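Halogenase (PDB 3E1T) is an FAD-dependent halogenase of a myxobacterium that probably chlorinates an aromatic group during the biosynthesis of chondrochloren. Local coordinates at residues Val33-Phe41 against Val126-Val134; Pro17-Met28 against Leu117-Val126. All coordinates share one frame; numbering follows the deposited sequence.

Contact 1: residues Val33-Phe41 against Val126-Val134; sequences VLLLEREAF and VDVRERHEV. With FAD (flavin-adenine dinucleotide), chain C.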
loop_
_atom_site.group_PDB
_atom_site.type_symbol
_atom_site.label_atom_id
_atom_site.label_comp_id
_atom_site.label_asym_id
_atom_site.label_seq_id
_atom_site.Cartn_x
_atom_site.Cartn_y
_atom_site.Cartn_z
ATOM N N VAL A 33 5.881 21.968 -12.044
ATOM C CA VAL A 33 5.574 20.544 -12.178
ATOM C C VAL A 33 4.353 20.268 -13.047
ATOM O O VAL A 33 3.337 20.960 -12.961
ATOM C CB VAL A 33 5.606 19.733 -10.804
ATOM C CG1 VAL A 33 5.754 20.638 -9.589
ATOM C CG2 VAL A 33 4.423 18.741 -10.671
ATOM N N LEU A 34 4.512 19.270 -13.913
ATOM C CA LEU A 34 3.451 18.707 -14.724
ATOM C C LEU A 34 3.103 17.340 -14.131
ATOM O O LEU A 34 3.991 16.589 -13.724
ATOM C CB LEU A 34 3.966 18.493 -16.149
ATOM C CG LEU A 34 3.099 18.440 -17.413
ATOM C CD1 LEU A 34 3.648 17.380 -18.352
ATOM C CD2 LEU A 34 1.612 18.232 -17.183
ATOM N N LEU A 35 1.817 17.023 -14.099
ATOM C CA LEU A 35 1.364 15.716 -13.676
ATOM C C LEU A 35 0.388 15.210 -14.719
ATOM O O LEU A 35 -0.615 15.867 -15.009
ATOM C CB LEU A 35 0.750 15.803 -12.266
ATOM C CG LEU A 35 -0.252 14.858 -11.578
ATOM C CD1 LEU A 35 -0.787 13.697 -12.393
ATOM C CD2 LEU A 35 0.307 14.401 -10.236
ATOM N N LEU A 36 0.711 14.056 -15.298
ATOM C CA LEU A 36 -0.133 13.415 -16.307
ATOM C C LEU A 36 -0.872 12.197 -15.747
ATOM O O LEU A 36 -0.248 11.278 -15.210
ATOM C CB LEU A 36 0.707 13.020 -17.533
ATOM C CG LEU A 36 1.469 14.133 -18.281
ATOM C CD1 LEU A 36 2.314 13.547 -19.393
ATOM C CD2 LEU A 36 0.513 15.165 -18.860
ATOM N N GLU A 37 -2.197 12.195 -15.883
ATOM C CA GLU A 37 -3.041 11.112 -15.385
ATOM C C GLU A 37 -3.901 10.525 -16.507
ATOM O O GLU A 37 -4.596 11.251 -17.219
ATOM C CB GLU A 37 -3.899 11.606 -14.206
ATOM C CG GLU A 37 -5.121 10.751 -13.881
ATOM C CD GLU A 37 -4.762 9.370 -13.361
ATOM O OE1 GLU A 37 -3.890 9.251 -12.467
ATOM O OE2 GLU A 37 -5.371 8.413 -13.846
ATOM N N ARG A 38 -3.834 9.206 -16.653
ATOM C CA ARG A 38 -4.456 8.485 -17.762
ATOM C C ARG A 38 -5.988 8.592 -17.762
ATOM O O ARG A 38 -6.615 8.702 -18.821
ATOM C CB ARG A 38 -3.982 7.020 -17.726
ATOM C CG ARG A 38 -4.643 6.055 -18.695
ATOM C CD ARG A 38 -4.187 4.614 -18.414
ATOM N NE ARG A 38 -4.317 4.287 -16.992
ATOM C CZ ARG A 38 -5.343 3.635 -16.442
ATOM N NH1 ARG A 38 -6.361 3.200 -17.187
ATOM N NH2 ARG A 38 -5.359 3.419 -15.132
ATOM N N GLU A 39 -6.571 8.575 -16.564
ATOM C CA GLU A 39 -8.021 8.562 -16.380
ATOM C C GLU A 39 -8.559 9.980 -16.202
ATOM O O GLU A 39 -7.799 10.922 -15.961
ATOM C CB GLU A 39 -8.392 7.721 -15.143
ATOM C CG GLU A 39 -8.179 6.199 -15.284
ATOM C CD GLU A 39 -9.480 5.379 -15.214
ATOM O OE1 GLU A 39 -9.532 4.406 -14.419
ATOM O OE2 GLU A 39 -10.454 5.701 -15.944
ATOM N N ALA A 40 -9.876 10.112 -16.330
ATOM C CA ALA A 40 -10.586 11.322 -15.928
ATOM C C ALA A 40 -11.138 11.090 -14.525
ATOM O O ALA A 40 -11.832 10.100 -14.276
ATOM C CB ALA A 40 -11.721 11.645 -16.923
ATOM N N PHE A 41 -10.802 11.988 -13.607
ATOM C CA PHE A 41 -11.266 11.885 -12.233
ATOM C C PHE A 41 -12.703 12.385 -12.107
ATOM O O PHE A 41 -13.138 13.221 -12.909
ATOM C CB PHE A 41 -10.321 12.633 -11.289
ATOM C CG PHE A 41 -9.101 11.840 -10.895
ATOM C CD1 PHE A 41 -8.628 10.804 -11.696
ATOM C CD2 PHE A 41 -8.409 12.143 -9.734
ATOM C CE1 PHE A 41 -7.490 10.075 -11.333
ATOM C CE2 PHE A 41 -7.278 11.419 -9.366
ATOM C CZ PHE A 41 -6.821 10.386 -10.168
ATOM N N VAL A 126 0.102 22.925 -9.274
ATOM C CA VAL A 126 0.522 21.839 -10.161
ATOM C C VAL A 126 -0.275 21.889 -11.455
ATOM O O VAL A 126 -1.497 22.053 -11.436
ATOM C CB VAL A 126 0.367 20.427 -9.515
ATOM C CG1 VAL A 126 0.727 19.339 -10.514
ATOM C CG2 VAL A 126 1.226 20.298 -8.255
ATOM N N ASP A 127 0.437 21.742 -12.566
ATOM C CA ASP A 127 -0.161 21.634 -13.888
ATOM C C ASP A 127 -0.664 20.202 -14.102
ATOM O O ASP A 127 0.042 19.379 -14.686
ATOM C CB ASP A 127 0.897 22.009 -14.941
ATOM C CG ASP A 127 0.317 22.234 -16.328
ATOM O OD1 ASP A 127 -0.788 21.742 -16.645
ATOM O OD2 ASP A 127 1.000 22.909 -17.126
ATOM N N VAL A 128 -1.873 19.893 -13.639
ATOM C CA VAL A 128 -2.371 18.522 -13.802
ATOM C C VAL A 128 -3.251 18.395 -15.039
ATOM O O VAL A 128 -4.063 19.270 -15.340
ATOM C CB VAL A 128 -3.040 17.908 -12.506
ATOM C CG1 VAL A 128 -2.724 18.728 -11.269
ATOM C CG2 VAL A 128 -4.544 17.703 -12.666
ATOM N N ARG A 129 -3.062 17.304 -15.767
ATOM C CA ARG A 129 -3.792 17.074 -17.000
ATOM C C ARG A 129 -4.289 15.641 -17.058
ATOM O O ARG A 129 -3.492 14.703 -17.164
ATOM C CB ARG A 129 -2.905 17.416 -18.204
ATOM C CG ARG A 129 -2.844 18.916 -18.469
ATOM C CD ARG A 129 -1.449 19.397 -18.801
ATOM N NE ARG A 129 -1.115 19.160 -20.198
ATOM C CZ ARG A 129 -0.171 19.811 -20.874
ATOM N NH1 ARG A 129 0.554 20.766 -20.288
ATOM N NH2 ARG A 129 0.042 19.499 -22.144
ATOM N N GLU A 130 -5.609 15.487 -16.955
ATOM C CA GLU A 130 -6.260 14.185 -17.035
ATOM C C GLU A 130 -6.385 13.758 -18.492
ATOM O O GLU A 130 -6.041 14.528 -19.391
ATOM C CB GLU A 130 -7.622 14.228 -16.337
ATOM C CG GLU A 130 -7.516 14.394 -14.825
ATOM C CD GLU A 130 -8.842 14.724 -14.151
ATOM O OE1 GLU A 130 -9.913 14.341 -14.665
ATOM O OE2 GLU A 130 -8.807 15.368 -13.085
ATOM N N ARG A 131 -6.867 12.535 -18.717
ATOM C CA ARG A 131 -6.963 11.927 -20.058
ATOM C C ARG A 131 -5.637 11.885 -20.839
ATOM O O ARG A 131 -5.635 11.785 -22.075
ATOM C CB ARG A 131 -8.071 12.587 -20.905
ATOM C CG ARG A 131 -9.505 12.333 -20.432
ATOM C CD ARG A 131 -9.738 10.886 -19.978
ATOM N NE ARG A 131 -9.533 9.904 -21.043
ATOM C CZ ARG A 131 -10.507 9.213 -21.630
ATOM N NH1 ARG A 131 -11.773 9.384 -21.258
ATOM N NH2 ARG A 131 -10.212 8.343 -22.590
ATOM N N HIS A 132 -4.524 11.952 -20.108
ATOM C CA HIS A 132 -3.187 11.949 -20.687
ATOM C C HIS A 132 -2.412 10.703 -20.246
ATOM O O HIS A 132 -2.049 10.571 -19.064
ATOM C CB HIS A 132 -2.427 13.213 -20.269
ATOM C CG HIS A 132 -2.882 14.471 -20.956
ATOM N ND1 HIS A 132 -1.997 15.384 -21.494
ATOM C CD2 HIS A 132 -4.120 14.978 -21.176
ATOM C CE1 HIS A 132 -2.670 16.395 -22.014
ATOM N NE2 HIS A 132 -3.960 16.173 -21.835
ATOM N N GLU A 133 -2.156 9.797 -21.192
ATOM C CA GLU A 133 -1.429 8.555 -20.911
ATOM C C GLU A 133 0.039 8.610 -21.335
ATOM O O GLU A 133 0.343 8.748 -22.518
ATOM C CB GLU A 133 -2.124 7.361 -21.573
ATOM C CG GLU A 133 -1.407 6.032 -21.368
ATOM C CD GLU A 133 -2.148 4.836 -21.950
ATOM O OE1 GLU A 133 -3.005 5.013 -22.847
ATOM O OE2 GLU A 133 -1.853 3.704 -21.513
ATOM N N VAL A 134 0.943 8.484 -20.361
ATOM C CA VAL A 134 2.381 8.383 -20.638
ATOM C C VAL A 134 2.699 7.035 -21.286
ATOM O O VAL A 134 2.209 5.988 -20.858
ATOM C CB VAL A 134 3.239 8.617 -19.374
ATOM C CG1 VAL A 134 4.729 8.389 -19.657
ATOM C CG2 VAL A 134 3.030 10.023 -18.857
HETATM P PA FAD C . -2.456 4.241 -7.791
HETATM O O1A FAD C . -3.445 4.542 -6.696
HETATM O O2A FAD C . -2.651 2.934 -8.478
HETATM O O5B FAD C . -2.583 5.421 -8.886
HETATM C C5B FAD C . -1.739 5.468 -10.026
HETATM C C4B FAD C . -2.376 6.362 -11.094
HETATM O O4B FAD C . -1.620 6.340 -12.288
HETATM C C3B FAD C . -3.774 5.873 -11.458
HETATM O O3B FAD C . -4.667 6.950 -11.282
HETATM C C2B FAD C . -3.694 5.492 -12.921
HETATM O O2B FAD C . -4.849 5.906 -13.594
HETATM C C1B FAD C . -2.477 6.263 -13.399
HETATM N N9A FAD C . -1.738 5.656 -14.519
HETATM C C8A FAD C . -1.479 4.332 -14.771
HETATM N N7A FAD C . -0.742 4.260 -15.904
HETATM C C5A FAD C . -0.514 5.512 -16.369
HETATM C C6A FAD C . 0.166 6.023 -17.485
HETATM N N6A FAD C . 0.658 5.217 -18.435
HETATM N N1A FAD C . 0.210 7.385 -17.671
HETATM C C2A FAD C . -0.423 8.242 -16.808
HETATM N N3A FAD C . -1.098 7.726 -15.722
HETATM C C4A FAD C . -1.137 6.393 -15.503
HETATM N N1 FAD C . -3.909 0.465 0.664
HETATM C C2 FAD C . -4.357 1.114 1.781
HETATM O O2 FAD C . -3.755 2.122 2.144
HETATM N N3 FAD C . -5.449 0.615 2.469
HETATM C C4 FAD C . -6.104 -0.531 2.030
HETATM O O4 FAD C . -7.090 -0.966 2.628
HETATM C C4X FAD C . -5.638 -1.196 0.903
HETATM N N5 FAD C . -6.261 -2.337 0.435
HETATM C C5X FAD C . -5.782 -2.973 -0.694
HETATM C C6 FAD C . -6.398 -4.134 -1.172
HETATM C C7 FAD C . -5.901 -4.772 -2.319
HETATM C C7M FAD C . -6.432 -6.129 -2.685
HETATM C C8 FAD C . -4.785 -4.255 -2.988
HETATM C C8M FAD C . -4.096 -5.017 -4.097
HETATM C C9 FAD C . -4.185 -3.094 -2.513
HETATM C C9A FAD C . -4.671 -2.450 -1.369
HETATM N N10 FAD C . -4.058 -1.294 -0.924
HETATM C C10 FAD C . -4.531 -0.673 0.213
HETATM C "C1'" FAD C . -2.927 -0.660 -1.715
HETATM C "C2'" FAD C . -3.339 0.577 -2.522
HETATM O "O2'" FAD C . -4.251 0.160 -3.518
HETATM C "C3'" FAD C . -2.122 1.224 -3.199
HETATM O "O3'" FAD C . -0.975 1.111 -2.385
HETATM C "C4'" FAD C . -2.268 2.715 -3.503
HETATM O "O4'" FAD C . -3.348 2.910 -4.389
HETATM C "C5'" FAD C . -0.982 3.228 -4.149
HETATM O "O5'" FAD C . -1.211 4.485 -4.723
HETATM P P FAD C . -0.357 4.996 -5.984
HETATM O O1P FAD C . -0.439 6.506 -6.047
HETATM O O2P FAD C . 1.070 4.564 -5.865
HETATM O O3P FAD C . -0.964 4.238 -7.240
HETATM O O HOH W 1 -11.780 15.563 -13.059
#
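Glu130 sends its CG off beside the backbone N and opposite the carbonyl carbon (chi1 -68°) and then runs out extended, which carries its carboxylate across to the loop at Ala40-Phe41. There OE1 takes the amide of Phe41, with N to OE1 at 2.7 Å, the donor standing well above the carboxylate plane; OE2 lies near Phe41 CB and has a salt-bridge partner in Arg119. Leu36, its CG likewise beside the backbone N, brings CD1 to within 3.6 Å of Val134 CG2, while its CD2 meets His132 ND1. Leu36 lies on the face with Leu34, Asp127 and Arg129; Leu35 and Val128 share the opposite face, Leu35 CG 4.2 Å from Val128 CB, and Leu35 CB touches Val126 CG1. Between the faces runs a parallel ladder: Leu35 N donates to Asp127 O, and Leu35 O receives Arg129 N at 2.9 Å. This pairs strand 33-36 with 127-129, an edge strand of the five-stranded parallel sheet of a Rossmann-type FAD domain, and the acidic residue just past 33-36, second in that sheet along the chain, is the classic ribose binder. Glu37 fills that role: its OE2 accepts from FAD O2B at 2.6 Å and its OE1 from O3B at 2.7 Å. The amide of Glu39 also reaches OE2 on its anti side, and Gly15 N holds OE1, so the carboxylate is fixed from both the protein and the ribose. Val134 pairs with the adenine edge through its backbone: N donates to FAD N1A, and O accepts from N6A at 3.0 Å.

Contact 2: residues Pro17-Met28 against Leu117-Val126; sequences PGGSTLASFVAM and LLRNSERKGV. With FAD (flavin-adenine dinucleotide), chain C.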
loop_
_atom_site.group_PDB
_atom_site.type_symbol
_atom_site.label_atom_id
_atom_site.label_comp_id
_atom_site.label_asym_id
_atom_site.label_seq_id
_atom_site.Cartn_x
_atom_site.Cartn_y
_atom_site.Cartn_z
ATOM N N PRO A 17 -2.705 8.856 -4.932
ATOM C CA PRO A 17 -2.102 9.517 -3.759
ATOM C C PRO A 17 -0.593 9.704 -3.818
ATOM O O PRO A 17 -0.099 10.702 -3.327
ATOM C CB PRO A 17 -2.484 8.596 -2.587
ATOM C CG PRO A 17 -3.717 7.873 -3.075
ATOM C CD PRO A 17 -3.475 7.657 -4.551
ATOM N N GLY A 18 0.136 8.752 -4.391
ATOM C CA GLY A 18 1.574 8.919 -4.597
ATOM C C GLY A 18 1.904 10.127 -5.467
ATOM O O GLY A 18 2.648 11.012 -5.053
ATOM N N GLY A 19 1.342 10.152 -6.673
ATOM C CA GLY A 19 1.616 11.208 -7.644
ATOM C C GLY A 19 1.158 12.605 -7.251
ATOM O O GLY A 19 1.934 13.557 -7.316
ATOM N N SER A 20 -0.100 12.731 -6.838
ATOM C CA SER A 20 -0.623 14.032 -6.407
ATOM C C SER A 20 0.137 14.586 -5.203
ATOM O O SER A 20 0.397 15.798 -5.128
ATOM C CB SER A 20 -2.112 13.935 -6.108
ATOM O OG SER A 20 -2.338 13.034 -5.046
ATOM N N THR A 21 0.522 13.702 -4.276
ATOM C CA THR A 21 1.246 14.104 -3.064
ATOM C C THR A 21 2.636 14.671 -3.375
ATOM O O THR A 21 3.026 15.727 -2.844
ATOM C CB THR A 21 1.340 12.941 -2.026
ATOM O OG1 THR A 21 0.024 12.573 -1.586
ATOM C CG2 THR A 21 2.151 13.345 -0.819
ATOM N N LEU A 22 3.386 13.954 -4.207
ATOM C CA LEU A 22 4.693 14.418 -4.682
ATOM C C LEU A 22 4.584 15.729 -5.481
ATOM O O LEU A 22 5.318 16.664 -5.225
ATOM C CB LEU A 22 5.362 13.349 -5.544
ATOM C CG LEU A 22 6.562 13.769 -6.399
ATOM C CD1 LEU A 22 7.697 14.375 -5.581
ATOM C CD2 LEU A 22 7.073 12.595 -7.170
ATOM N N ALA A 23 3.677 15.770 -6.448
ATOM C CA ALA A 23 3.469 16.985 -7.245
ATOM C C ALA A 23 3.200 18.191 -6.339
ATOM O O ALA A 23 3.890 19.203 -6.439
ATOM C CB ALA A 23 2.336 16.775 -8.238
ATOM N N SER A 24 2.230 18.066 -5.431
ATOM C CA SER A 24 1.911 19.142 -4.485
ATOM C C SER A 24 3.122 19.639 -3.707
ATOM O O SER A 24 3.337 20.842 -3.615
ATOM C CB SER A 24 0.814 18.717 -3.510
ATOM O OG SER A 24 -0.358 18.359 -4.205
ATOM N N PHE A 25 3.913 18.718 -3.157
ATOM C CA PHE A 25 5.046 19.067 -2.281
ATOM C C PHE A 25 6.196 19.802 -2.980
ATOM O O PHE A 25 6.948 20.543 -2.342
ATOM C CB PHE A 25 5.622 17.808 -1.601
ATOM C CG PHE A 25 4.845 17.332 -0.397
ATOM C CD1 PHE A 25 4.129 18.220 0.398
ATOM C CD2 PHE A 25 4.864 15.990 -0.046
ATOM C CE1 PHE A 25 3.426 17.771 1.520
ATOM C CE2 PHE A 25 4.164 15.533 1.070
ATOM C CZ PHE A 25 3.446 16.426 1.856
ATOM N N VAL A 26 6.381 19.548 -4.268
ATOM C CA VAL A 26 7.435 20.227 -5.008
ATOM C C VAL A 26 6.928 21.603 -5.481
ATOM O O VAL A 26 7.651 22.590 -5.393
ATOM C CB VAL A 26 7.989 19.373 -6.187
ATOM C CG1 VAL A 26 9.011 20.173 -7.010
ATOM C CG2 VAL A 26 8.628 18.076 -5.673
ATOM N N ALA A 27 5.686 21.654 -5.960
ATOM C CA ALA A 27 5.058 22.910 -6.376
ATOM C C ALA A 27 4.939 23.900 -5.217
ATOM O O ALA A 27 5.121 25.107 -5.407
ATOM C CB ALA A 27 3.705 22.648 -6.994
ATOM N N MET A 28 4.641 23.382 -4.023
ATOM C CA MET A 28 4.610 24.165 -2.785
ATOM C C MET A 28 5.929 24.887 -2.490
ATOM O O MET A 28 5.954 25.854 -1.727
ATOM C CB MET A 28 4.242 23.276 -1.589
ATOM C CG MET A 28 2.762 22.965 -1.455
ATOM S SD MET A 28 2.360 21.805 -0.120
ATOM C CE MET A 28 3.260 22.530 1.254
ATOM N N LEU A 117 -7.578 14.873 -3.512
ATOM C CA LEU A 117 -6.129 15.075 -3.522
ATOM C C LEU A 117 -5.598 15.739 -4.791
ATOM O O LEU A 117 -4.661 16.540 -4.720
ATOM C CB LEU A 117 -5.385 13.739 -3.309
ATOM C CG LEU A 117 -5.414 13.029 -1.949
ATOM C CD1 LEU A 117 -4.735 11.657 -2.054
ATOM C CD2 LEU A 117 -4.767 13.847 -0.849
ATOM N N LEU A 118 -6.156 15.376 -5.947
ATOM C CA LEU A 118 -5.652 15.897 -7.228
ATOM C C LEU A 118 -6.071 17.355 -7.419
ATOM O O LEU A 118 -5.296 18.165 -7.925
ATOM C CB LEU A 118 -6.106 15.041 -8.420
ATOM C CG LEU A 118 -5.331 15.218 -9.747
ATOM C CD1 LEU A 118 -3.826 14.940 -9.618
ATOM C CD2 LEU A 118 -5.906 14.354 -10.831
ATOM N N ARG A 119 -7.292 17.673 -6.995
ATOM C CA ARG A 119 -7.778 19.057 -6.964
ATOM C C ARG A 119 -6.866 19.946 -6.109
ATOM O O ARG A 119 -6.586 21.089 -6.482
ATOM C CB ARG A 119 -9.222 19.094 -6.456
ATOM C CG ARG A 119 -10.305 19.061 -7.541
ATOM C CD ARG A 119 -10.236 17.845 -8.458
ATOM N NE ARG A 119 -9.230 17.997 -9.516
ATOM C CZ ARG A 119 -9.061 17.150 -10.528
ATOM N NH1 ARG A 119 -9.829 16.075 -10.646
ATOM N NH2 ARG A 119 -8.122 17.380 -11.435
ATOM N N ASN A 120 -6.386 19.409 -4.984
ATOM C CA ASN A 120 -5.484 20.133 -4.085
ATOM C C ASN A 120 -4.138 20.396 -4.739
ATOM O O ASN A 120 -3.491 21.407 -4.443
ATOM C CB ASN A 120 -5.283 19.361 -2.776
ATOM C CG ASN A 120 -4.438 20.132 -1.751
ATOM O OD1 ASN A 120 -4.743 21.274 -1.412
ATOM N ND2 ASN A 120 -3.385 19.491 -1.237
ATOM N N SER A 121 -3.715 19.473 -5.608
ATOM C CA SER A 121 -2.491 19.628 -6.402
ATOM C C SER A 121 -2.571 20.884 -7.268
ATOM O O SER A 121 -1.654 21.706 -7.265
ATOM C CB SER A 121 -2.257 18.406 -7.304
ATOM O OG SER A 121 -1.726 17.304 -6.583
ATOM N N GLU A 122 -3.671 21.001 -8.010
ATOM C CA GLU A 122 -3.920 22.148 -8.876
ATOM C C GLU A 122 -3.780 23.442 -8.097
ATOM O O GLU A 122 -2.945 24.284 -8.433
ATOM C CB GLU A 122 -5.306 22.047 -9.502
ATOM C CG GLU A 122 -5.418 20.907 -10.484
ATOM C CD GLU A 122 -6.831 20.627 -10.913
ATOM O OE1 GLU A 122 -7.776 20.964 -10.157
ATOM O OE2 GLU A 122 -7.002 20.048 -12.009
ATOM N N ARG A 123 -4.570 23.556 -7.033
ATOM C CA ARG A 123 -4.558 24.700 -6.127
ATOM C C ARG A 123 -3.191 24.976 -5.500
ATOM O O ARG A 123 -2.923 26.099 -5.070
ATOM C CB ARG A 123 -5.593 24.506 -5.011
ATOM C CG ARG A 123 -7.027 24.307 -5.505
ATOM C CD ARG A 123 -8.024 24.470 -4.365
ATOM N NE ARG A 123 -7.776 23.541 -3.260
ATOM C CZ ARG A 123 -8.458 22.416 -3.042
ATOM N NH1 ARG A 123 -9.450 22.059 -3.849
ATOM N NH2 ARG A 123 -8.144 21.647 -2.008
ATOM N N LYS A 124 -2.335 23.961 -5.427
ATOM C CA LYS A 124 -0.977 24.163 -4.903
ATOM C C LYS A 124 -0.045 24.652 -5.995
ATOM O O LYS A 124 1.111 25.012 -5.732
ATOM C CB LYS A 124 -0.426 22.888 -4.241
ATOM C CG LYS A 124 -1.032 22.582 -2.878
ATOM C CD LYS A 124 -0.654 23.626 -1.841
ATOM C CE LYS A 124 -1.316 23.345 -0.500
ATOM N NZ LYS A 124 -1.134 24.483 0.442
ATOM N N GLY A 125 -0.555 24.651 -7.223
ATOM C CA GLY A 125 0.178 25.178 -8.366
ATOM C C GLY A 125 0.640 24.142 -9.372
ATOM O O GLY A 125 1.487 24.439 -10.223
ATOM N N VAL A 126 0.102 22.925 -9.274
ATOM C CA VAL A 126 0.522 21.839 -10.161
ATOM C C VAL A 126 -0.275 21.889 -11.455
ATOM O O VAL A 126 -1.497 22.053 -11.436
ATOM C CB VAL A 126 0.367 20.427 -9.515
ATOM C CG1 VAL A 126 0.727 19.339 -10.514
ATOM C CG2 VAL A 126 1.226 20.298 -8.255
HETATM P PA FAD C . -2.456 4.241 -7.791
HETATM O O1A FAD C . -3.445 4.542 -6.696
HETATM O O2A FAD C . -2.651 2.934 -8.478
HETATM O O5B FAD C . -2.583 5.421 -8.886
HETATM C C5B FAD C . -1.739 5.468 -10.026
HETATM C C4B FAD C . -2.376 6.362 -11.094
HETATM O O4B FAD C . -1.620 6.340 -12.288
HETATM C C3B FAD C . -3.774 5.873 -11.458
HETATM O O3B FAD C . -4.667 6.950 -11.282
HETATM C C2B FAD C . -3.694 5.492 -12.921
HETATM O O2B FAD C . -4.849 5.906 -13.594
HETATM C C1B FAD C . -2.477 6.263 -13.399
HETATM N N9A FAD C . -1.738 5.656 -14.519
HETATM C C8A FAD C . -1.479 4.332 -14.771
HETATM N N7A FAD C . -0.742 4.260 -15.904
HETATM C C5A FAD C . -0.514 5.512 -16.369
HETATM C C6A FAD C . 0.166 6.023 -17.485
HETATM N N6A FAD C . 0.658 5.217 -18.435
HETATM N N1A FAD C . 0.210 7.385 -17.671
HETATM C C2A FAD C . -0.423 8.242 -16.808
HETATM N N3A FAD C . -1.098 7.726 -15.722
HETATM C C4A FAD C . -1.137 6.393 -15.503
HETATM N N1 FAD C . -3.909 0.465 0.664
HETATM C C2 FAD C . -4.357 1.114 1.781
HETATM O O2 FAD C . -3.755 2.122 2.144
HETATM N N3 FAD C . -5.449 0.615 2.469
HETATM C C4 FAD C . -6.104 -0.531 2.030
HETATM O O4 FAD C . -7.090 -0.966 2.628
HETATM C C4X FAD C . -5.638 -1.196 0.903
HETATM N N5 FAD C . -6.261 -2.337 0.435
HETATM C C5X FAD C . -5.782 -2.973 -0.694
HETATM C C6 FAD C . -6.398 -4.134 -1.172
HETATM C C7 FAD C . -5.901 -4.772 -2.319
HETATM C C7M FAD C . -6.432 -6.129 -2.685
HETATM C C8 FAD C . -4.785 -4.255 -2.988
HETATM C C8M FAD C . -4.096 -5.017 -4.097
HETATM C C9 FAD C . -4.185 -3.094 -2.513
HETATM C C9A FAD C . -4.671 -2.450 -1.369
HETATM N N10 FAD C . -4.058 -1.294 -0.924
HETATM C C10 FAD C . -4.531 -0.673 0.213
HETATM C "C1'" FAD C . -2.927 -0.660 -1.715
HETATM C "C2'" FAD C . -3.339 0.577 -2.522
HETATM O "O2'" FAD C . -4.251 0.160 -3.518
HETATM C "C3'" FAD C . -2.122 1.224 -3.199
HETATM O "O3'" FAD C . -0.975 1.111 -2.385
HETATM C "C4'" FAD C . -2.268 2.715 -3.503
HETATM O "O4'" FAD C . -3.348 2.910 -4.389
HETATM C "C5'" FAD C . -0.982 3.228 -4.149
HETATM O "O5'" FAD C . -1.211 4.485 -4.723
HETATM P P FAD C . -0.357 4.996 -5.984
HETATM O O1P FAD C . -0.439 6.506 -6.047
HETATM O O2P FAD C . 1.070 4.564 -5.865
HETATM O O3P FAD C . -0.964 4.238 -7.240
HETATM O O HOH W 2 -2.267 17.225 -2.553
#
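Lys124 and Met28 meet at the C-terminal end of the helix pair, where the lysine's aliphatic chain, bent at chi2, crosses the methionine and sets CD 3.5 Å from Met28 CG and also close to SD. At the other end Leu117 packs over the first turn of helix 17-27: with CG beside its backbone N (chi1 -70°), it places CD1 3.8 Å from Pro17 CB, the two side chains crossing at about a right angle, and its CB lies 3.6 Å from Ser20 OG. Ser20 itself presents CB to Leu118 CD1 and to Ser121 OG, whereas its hydroxyl is bonded to Gly16 O. Helix 17-27 and the 117-123 part of its partner run nearly parallel, 18° apart and 8.8 Å at their closest axis approach, a closeness that small residues permit: Ser20, Ala23, Ser24 and Ala27 on one side, Ser121 on the other. Helix 17-27 is the first helix of the Rossmann-type fold, following the glycine-rich turn, and Gly18 N at its start donates to FAD O1P at 2.8 Å. Midway along, Ser24 OG donates to Ser20 O, which also takes Ser24 N from the opposite face of its carbonyl plane; the same OG accepts from a water that in turn accepts from Asn120 ND2. An alanine in place of Ser24 would remove that hydroxyl, and the water would probably be left without one of its partners and be held less firmly. Helix 110-123 ends in a Schellman motif, Gly125 taking positive phi (111°), and the chain turns back so that Val126 lays CG2 3.6 Å from Ala27 CB.

In the fold
From the N terminus, helix 17-27 leads directly into strand 33-36, and much later helix 110-123 leads into strand 127-129. Contact 2 joins the two helices, closing a loop of 88 residues; contact 1 joins the two strands that follow them, closing one of 84. Their segments alternate along the chain, so the two loops cross rather than nest, and they share Val126. Two helix-strand units are thereby laid side by side, the helices packed on one face of the parallel sheet. Phe41 on Leu118 ties helix 110-123 to the loop after strand 33-36, and Val128 against Glu122 ties it to the edge strand. Both contacts reach FAD, contact 2 at a phosphate and contact 1 at the adenosine.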